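Putative tryptophan halogenase (PDB 6Y1W) probably halogenates an aromatic substrate as a flavin-dependent halogenase that relies on FAD. Local coordinates at residues F120-R134 with V462-E476. Residues are numbered along the deposited sequence; the frame is centred on the assembly and turned at random.
Sequences FQHFWLKAHARGVAR and VADLMGDAELSQFLE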
loop_
_atom_site.group_PDB
_atom_site.type_symbol
_atom_site.label_atom_id
_atom_site.label_comp_id
_atom_site.label_asym_id
_atom_site.label_seq_id
_atom_site.Cartn_x
_atom_site.Cartn_y
_atom_site.Cartn_z
ATOM N N PHE A 120 -17.332 4.538 -6.580
ATOM C CA PHE A 120 -18.795 4.694 -6.577
ATOM C C PHE A 120 -19.236 6.150 -6.486
ATOM O O PHE A 120 -20.275 6.534 -7.043
ATOM C CB PHE A 120 -19.400 3.934 -5.381
ATOM C CG PHE A 120 -20.896 4.195 -5.215
ATOM C CD1 PHE A 120 -21.756 3.697 -6.164
ATOM C CD2 PHE A 120 -21.392 4.889 -4.106
ATOM C CE1 PHE A 120 -23.154 3.901 -6.041
ATOM C CE2 PHE A 120 -22.784 5.123 -3.980
ATOM C CZ PHE A 120 -23.657 4.628 -4.979
ATOM N N GLN A 121 -18.501 6.968 -5.736
ATOM C CA GLN A 121 -18.945 8.332 -5.495
ATOM C C GLN A 121 -19.088 9.127 -6.781
ATOM O O GLN A 121 -19.854 10.095 -6.795
ATOM C CB GLN A 121 -18.026 9.056 -4.507
ATOM C CG GLN A 121 -16.683 9.549 -5.064
ATOM C CD GLN A 121 -15.604 8.472 -5.115
ATOM O OE1 GLN A 121 -15.885 7.269 -5.070
ATOM N NE2 GLN A 121 -14.348 8.913 -5.328
ATOM N N HIS A 122 -18.355 8.764 -7.849
ATOM C CA HIS A 122 -18.509 9.486 -9.117
ATOM C C HIS A 122 -19.866 9.224 -9.735
ATOM O O HIS A 122 -20.507 10.160 -10.231
ATOM C CB HIS A 122 -17.372 9.114 -10.075
ATOM C CG HIS A 122 -16.047 9.562 -9.562
ATOM N ND1 HIS A 122 -15.662 10.885 -9.604
ATOM C CD2 HIS A 122 -15.075 8.902 -8.884
ATOM C CE1 HIS A 122 -14.488 11.016 -9.019
ATOM N NE2 HIS A 122 -14.109 9.827 -8.572
ATOM N N PHE A 123 -20.350 7.978 -9.659
ATOM C CA PHE A 123 -21.702 7.675 -10.121
ATOM C C PHE A 123 -22.728 8.336 -9.222
ATOM O O PHE A 123 -23.731 8.877 -9.709
ATOM C CB PHE A 123 -21.902 6.162 -10.187
ATOM C CG PHE A 123 -20.923 5.512 -11.112
ATOM C CD1 PHE A 123 -21.167 5.468 -12.474
ATOM C CD2 PHE A 123 -19.702 5.044 -10.628
ATOM C CE1 PHE A 123 -20.237 4.927 -13.352
ATOM C CE2 PHE A 123 -18.767 4.495 -11.484
ATOM C CZ PHE A 123 -19.018 4.434 -12.849
ATOM N N TRP A 124 -22.478 8.345 -7.911
ATOM C CA TRP A 124 -23.426 9.008 -7.013
ATOM C C TRP A 124 -23.496 10.508 -7.285
ATOM O O TRP A 124 -24.590 11.083 -7.291
ATOM C CB TRP A 124 -23.057 8.730 -5.559
ATOM C CG TRP A 124 -24.043 9.305 -4.608
ATOM C CD1 TRP A 124 -25.169 8.687 -4.132
ATOM C CD2 TRP A 124 -24.018 10.606 -4.008
ATOM N NE1 TRP A 124 -25.841 9.526 -3.269
ATOM C CE2 TRP A 124 -25.174 10.717 -3.196
ATOM C CE3 TRP A 124 -23.156 11.698 -4.094
ATOM C CZ2 TRP A 124 -25.468 11.866 -2.451
ATOM C CZ3 TRP A 124 -23.456 12.835 -3.365
ATOM C CH2 TRP A 124 -24.607 12.918 -2.562
ATOM N N LEU A 125 -22.338 11.153 -7.525
ATOM C CA LEU A 125 -22.298 12.589 -7.808
ATOM C C LEU A 125 -23.067 12.928 -9.089
ATOM O O LEU A 125 -23.819 13.913 -9.132
ATOM C CB LEU A 125 -20.840 13.051 -7.915
ATOM C CG LEU A 125 -20.123 13.188 -6.555
ATOM C CD1 LEU A 125 -18.586 13.196 -6.699
ATOM C CD2 LEU A 125 -20.642 14.393 -5.736
ATOM N N LYS A 126 -22.880 12.131 -10.140
ATOM C CA LYS A 126 -23.649 12.335 -11.361
ATOM C C LYS A 126 -25.124 12.170 -11.059
ATOM O O LYS A 126 -25.960 12.981 -11.487
ATOM C CB LYS A 126 -23.200 11.340 -12.428
ATOM C CG LYS A 126 -24.092 11.238 -13.651
ATOM C CD LYS A 126 -23.782 12.265 -14.665
ATOM C CE LYS A 126 -24.576 11.977 -15.931
ATOM N NZ LYS A 126 -24.252 13.125 -16.810
ATOM N N ALA A 127 -25.462 11.130 -10.286
ATOM C CA ALA A 127 -26.865 10.896 -9.969
ATOM C C ALA A 127 -27.437 12.048 -9.170
ATOM O O ALA A 127 -28.594 12.424 -9.364
ATOM C CB ALA A 127 -27.041 9.578 -9.207
ATOM N N HIS A 128 -26.657 12.595 -8.241
ATOM C CA HIS A 128 -27.099 13.763 -7.493
ATOM C C HIS A 128 -27.330 14.963 -8.421
ATOM O O HIS A 128 -28.334 15.678 -8.288
ATOM C CB HIS A 128 -26.057 14.078 -6.416
ATOM C CG HIS A 128 -26.518 15.061 -5.393
ATOM N ND1 HIS A 128 -25.667 15.965 -4.798
ATOM C CD2 HIS A 128 -27.734 15.262 -4.839
ATOM C CE1 HIS A 128 -26.344 16.695 -3.930
ATOM N NE2 HIS A 128 -27.600 16.288 -3.936
ATOM N N ALA A 129 -26.420 15.194 -9.369
ATOM C CA ALA A 129 -26.624 16.293 -10.313
ATOM C C ALA A 129 -27.878 16.082 -11.154
ATOM O O ALA A 129 -28.523 17.058 -11.555
ATOM C CB ALA A 129 -25.398 16.477 -11.219
ATOM N N ARG A 130 -28.239 14.828 -11.432
ATOM C CA ARG A 130 -29.432 14.498 -12.207
ATOM C C ARG A 130 -30.671 14.307 -11.340
ATOM O O ARG A 130 -31.730 13.974 -11.877
ATOM C CB ARG A 130 -29.206 13.235 -13.053
ATOM C CG ARG A 130 -28.045 13.341 -14.072
ATOM C CD ARG A 130 -28.313 14.431 -15.117
ATOM N NE ARG A 130 -29.478 14.071 -15.916
ATOM C CZ ARG A 130 -29.941 14.756 -16.961
ATOM N NH1 ARG A 130 -29.349 15.880 -17.378
ATOM N NH2 ARG A 130 -31.015 14.296 -17.591
ATOM N N GLY A 131 -30.567 14.503 -10.026
ATOM C CA GLY A 131 -31.711 14.356 -9.143
ATOM C C GLY A 131 -32.222 12.941 -8.986
ATOM O O GLY A 131 -33.392 12.750 -8.653
ATOM N N VAL A 132 -31.371 11.929 -9.184
ATOM C CA VAL A 132 -31.801 10.552 -8.992
ATOM C C VAL A 132 -30.970 9.837 -7.914
ATOM O O VAL A 132 -30.943 8.630 -7.891
ATOM C CB VAL A 132 -31.810 9.758 -10.318
ATOM C CG1 VAL A 132 -32.755 10.424 -11.342
ATOM C CG2 VAL A 132 -30.399 9.612 -10.950
ATOM N N ALA A 133 -30.367 10.586 -6.981
ATOM C CA ALA A 133 -29.581 10.005 -5.887
ATOM C C ALA A 133 -30.326 10.176 -4.567
ATOM O O ALA A 133 -30.882 11.248 -4.293
ATOM C CB ALA A 133 -28.213 10.688 -5.755
ATOM N N ARG A 134 -30.317 9.123 -3.744
ATOM C CA ARG A 134 -30.697 9.214 -2.339
ATOM C C ARG A 134 -29.489 9.640 -1.518
ATOM O O ARG A 134 -28.402 9.840 -2.053
ATOM C CB ARG A 134 -31.267 7.891 -1.868
ATOM C CG ARG A 134 -32.450 7.508 -2.741
ATOM C CD ARG A 134 -33.070 6.270 -2.290
ATOM N NE ARG A 134 -33.201 6.257 -0.840
ATOM C CZ ARG A 134 -34.350 6.045 -0.211
ATOM N NH1 ARG A 134 -35.458 5.830 -0.919
ATOM N NH2 ARG A 134 -34.391 6.050 1.113
ATOM N N VAL A 462 -16.579 9.042 -16.765
ATOM C CA VAL A 462 -17.151 7.757 -17.134
ATOM C C VAL A 462 -18.622 7.690 -16.691
ATOM O O VAL A 462 -19.430 7.003 -17.315
ATOM C CB VAL A 462 -16.332 6.594 -16.548
ATOM C CG1 VAL A 462 -16.604 6.449 -15.055
ATOM C CG2 VAL A 462 -16.657 5.300 -17.270
ATOM N N ALA A 463 -18.981 8.431 -15.646
ATOM C CA ALA A 463 -20.376 8.394 -15.216
ATOM C C ALA A 463 -21.264 9.134 -16.212
ATOM O O ALA A 463 -22.482 8.908 -16.247
ATOM C CB ALA A 463 -20.493 8.981 -13.817
ATOM N N ASP A 464 -20.691 9.981 -17.062
ATOM C CA ASP A 464 -21.554 10.689 -18.012
ATOM C C ASP A 464 -22.025 9.777 -19.137
ATOM O O ASP A 464 -22.874 10.187 -19.942
ATOM C CB ASP A 464 -20.838 11.911 -18.601
ATOM C CG ASP A 464 -20.564 12.984 -17.576
ATOM O OD1 ASP A 464 -21.458 13.304 -16.747
ATOM O OD2 ASP A 464 -19.455 13.537 -17.594
ATOM N N LEU A 465 -21.511 8.546 -19.198
ATOM C CA LEU A 465 -21.966 7.577 -20.172
ATOM C C LEU A 465 -23.357 7.053 -19.829
ATOM O O LEU A 465 -24.026 6.484 -20.698
ATOM C CB LEU A 465 -20.996 6.396 -20.249
ATOM C CG LEU A 465 -19.636 6.654 -20.934
ATOM C CD1 LEU A 465 -18.736 5.445 -20.732
ATOM C CD2 LEU A 465 -19.817 6.927 -22.402
ATOM N N MET A 466 -23.781 7.162 -18.569
ATOM C CA MET A 466 -25.060 6.592 -18.166
ATOM C C MET A 466 -26.192 7.604 -18.261
ATOM O O MET A 466 -26.122 8.687 -17.677
ATOM C CB MET A 466 -24.966 6.045 -16.748
ATOM C CG MET A 466 -23.980 4.900 -16.686
ATOM S SD MET A 466 -23.705 4.517 -14.971
ATOM C CE MET A 466 -24.945 3.316 -14.749
ATOM N N GLY A 467 -27.258 7.199 -18.922
ATOM C CA GLY A 467 -28.477 7.980 -18.869
ATOM C C GLY A 467 -29.163 7.839 -17.522
ATOM O O GLY A 467 -28.791 7.035 -16.667
ATOM N N ASP A 468 -30.202 8.652 -17.341
ATOM C CA ASP A 468 -30.879 8.715 -16.047
ATOM C C ASP A 468 -31.444 7.361 -15.632
ATOM O O ASP A 468 -31.324 6.972 -14.463
ATOM C CB ASP A 468 -31.995 9.756 -16.093
ATOM C CG ASP A 468 -31.491 11.189 -16.023
ATOM O OD1 ASP A 468 -30.275 11.434 -15.854
ATOM O OD2 ASP A 468 -32.333 12.097 -16.181
ATOM N N ALA A 469 -32.095 6.637 -16.558
ATOM C CA ALA A 469 -32.720 5.376 -16.173
ATOM C C ALA A 469 -31.667 4.346 -15.779
ATOM O O ALA A 469 -31.843 3.618 -14.791
ATOM C CB ALA A 469 -33.607 4.832 -17.313
ATOM N N GLU A 470 -30.573 4.266 -16.544
ATOM C CA GLU A 470 -29.501 3.327 -16.215
ATOM C C GLU A 470 -28.854 3.684 -14.888
ATOM O O GLU A 470 -28.572 2.810 -14.053
ATOM C CB GLU A 470 -28.455 3.316 -17.332
ATOM C CG GLU A 470 -27.402 2.231 -17.117
ATOM C CD GLU A 470 -26.260 2.276 -18.137
ATOM O OE1 GLU A 470 -26.268 3.148 -19.046
ATOM O OE2 GLU A 470 -25.353 1.426 -18.016
ATOM N N LEU A 471 -28.643 4.972 -14.658
ATOM C CA LEU A 471 -28.012 5.418 -13.433
ATOM C C LEU A 471 -28.900 5.152 -12.231
ATOM O O LEU A 471 -28.426 4.678 -11.192
ATOM C CB LEU A 471 -27.688 6.901 -13.588
ATOM C CG LEU A 471 -26.855 7.675 -12.593
ATOM C CD1 LEU A 471 -25.509 7.002 -12.367
ATOM C CD2 LEU A 471 -26.699 9.060 -13.178
ATOM N N SER A 472 -30.198 5.441 -12.361
ATOM C CA SER A 472 -31.136 5.176 -11.278
ATOM C C SER A 472 -31.265 3.682 -11.012
ATOM O O SER A 472 -31.399 3.257 -9.852
ATOM C CB SER A 472 -32.498 5.795 -11.612
ATOM O OG SER A 472 -33.344 5.668 -10.493
ATOM N N GLN A 473 -31.229 2.867 -12.068
ATOM C CA GLN A 473 -31.314 1.422 -11.907
ATOM C C GLN A 473 -30.084 0.887 -11.185
ATOM O O GLN A 473 -30.189 -0.022 -10.352
ATOM C CB GLN A 473 -31.444 0.760 -13.277
ATOM C CG GLN A 473 -31.360 -0.746 -13.262
ATOM C CD GLN A 473 -31.357 -1.327 -14.671
ATOM O OE1 GLN A 473 -30.480 -1.016 -15.484
ATOM N NE2 GLN A 473 -32.346 -2.167 -14.968
ATOM N N PHE A 474 -28.917 1.446 -11.502
ATOM C CA PHE A 474 -27.678 1.073 -10.836
ATOM C C PHE A 474 -27.764 1.377 -9.341
ATOM O O PHE A 474 -27.511 0.508 -8.503
ATOM C CB PHE A 474 -26.520 1.832 -11.495
ATOM C CG PHE A 474 -25.170 1.667 -10.800
ATOM C CD1 PHE A 474 -24.607 0.404 -10.602
ATOM C CD2 PHE A 474 -24.468 2.783 -10.370
ATOM C CE1 PHE A 474 -23.350 0.263 -9.959
ATOM C CE2 PHE A 474 -23.229 2.645 -9.735
ATOM C CZ PHE A 474 -22.676 1.377 -9.524
ATOM N N LEU A 475 -28.131 2.610 -8.997
ATOM C CA LEU A 475 -28.198 2.990 -7.586
ATOM C C LEU A 475 -29.279 2.196 -6.845
ATOM O O LEU A 475 -29.050 1.736 -5.720
ATOM C CB LEU A 475 -28.434 4.495 -7.469
ATOM C CG LEU A 475 -27.152 5.324 -7.240
ATOM C CD1 LEU A 475 -26.067 5.142 -8.299
ATOM C CD2 LEU A 475 -27.527 6.792 -7.099
ATOM N N GLU A 476 -30.456 2.012 -7.456
ATOM C CA GLU A 476 -31.542 1.314 -6.762
ATOM C C GLU A 476 -31.241 -0.168 -6.570
ATOM O O GLU A 476 -31.667 -0.753 -5.567
ATOM C CB GLU A 476 -32.869 1.491 -7.510
ATOM C CG GLU A 476 -33.619 2.742 -7.125
ATOM C CD GLU A 476 -34.002 2.761 -5.646
ATOM O OE1 GLU A 476 -35.023 2.129 -5.290
ATOM O OE2 GLU A 476 -33.280 3.408 -4.846
HETATM O O HOH W 1 -24.579 12.328 -19.411
HETATM O O HOH W 2 -32.871 13.964 -14.325
HETATM O O HOH W 3 -32.007 5.986 -7.843
#
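Arg130 and Asp468 form a side-on, two-nitrogen salt bridge at the outer edge of this helix-helix contact. It packs helix 120-129, which follows strand 102-107, against the start of helix 468-486; its centre is about 34 Å from the chain centre. Arg130 NE meets the syn lone pair of Asp468 OD1 at 2.8 Å, and Arg130 NH2 reaches Asp468 OD2 at 2.9 Å. The guanidinium and carboxylate planes are 46° apart, so the grip is twisted rather than flat. A water links Asp468 OD2 to Arg130 O. Here helix 120-129 ends in a Schellman motif at Gly131, while Gly467 is the N-cap of the helix carrying Asp468. The two helix segments cross at -125°.

A second salt bridge joins Lys126 NZ to Asp464 OD1 at 2.8 Å, on the anti side of that oxygen. His459 also bonds Asp464 OD1, and Gln367 of the second subunit bonds OD2, so this carboxylate ties the contact to the dimer interface. The Lys126 chain bends at chi2 (85°) and runs past Ala463 to reach the acid. Its CG is pressed tightly against Leu471 CD2.

Between the helices the packing is apolar. Phe474 turns its edge toward the face of Phe123 in a T-shaped pair, with centroids 5.5 Å apart. Met466 SD makes an oblique Met-aromatic contact with the Phe123 ring, 3.7 Å from Phe123 CD1. Val462 CG1 touches Phe123 CZ. The contact lies away from the predicted FAD and tryptophan sites. Farther along, Leu475 divides its methyls: CD1 lies 3.9 Å from Phe120 CE1, and CD2 packs 3.5 Å from Ala127 CB.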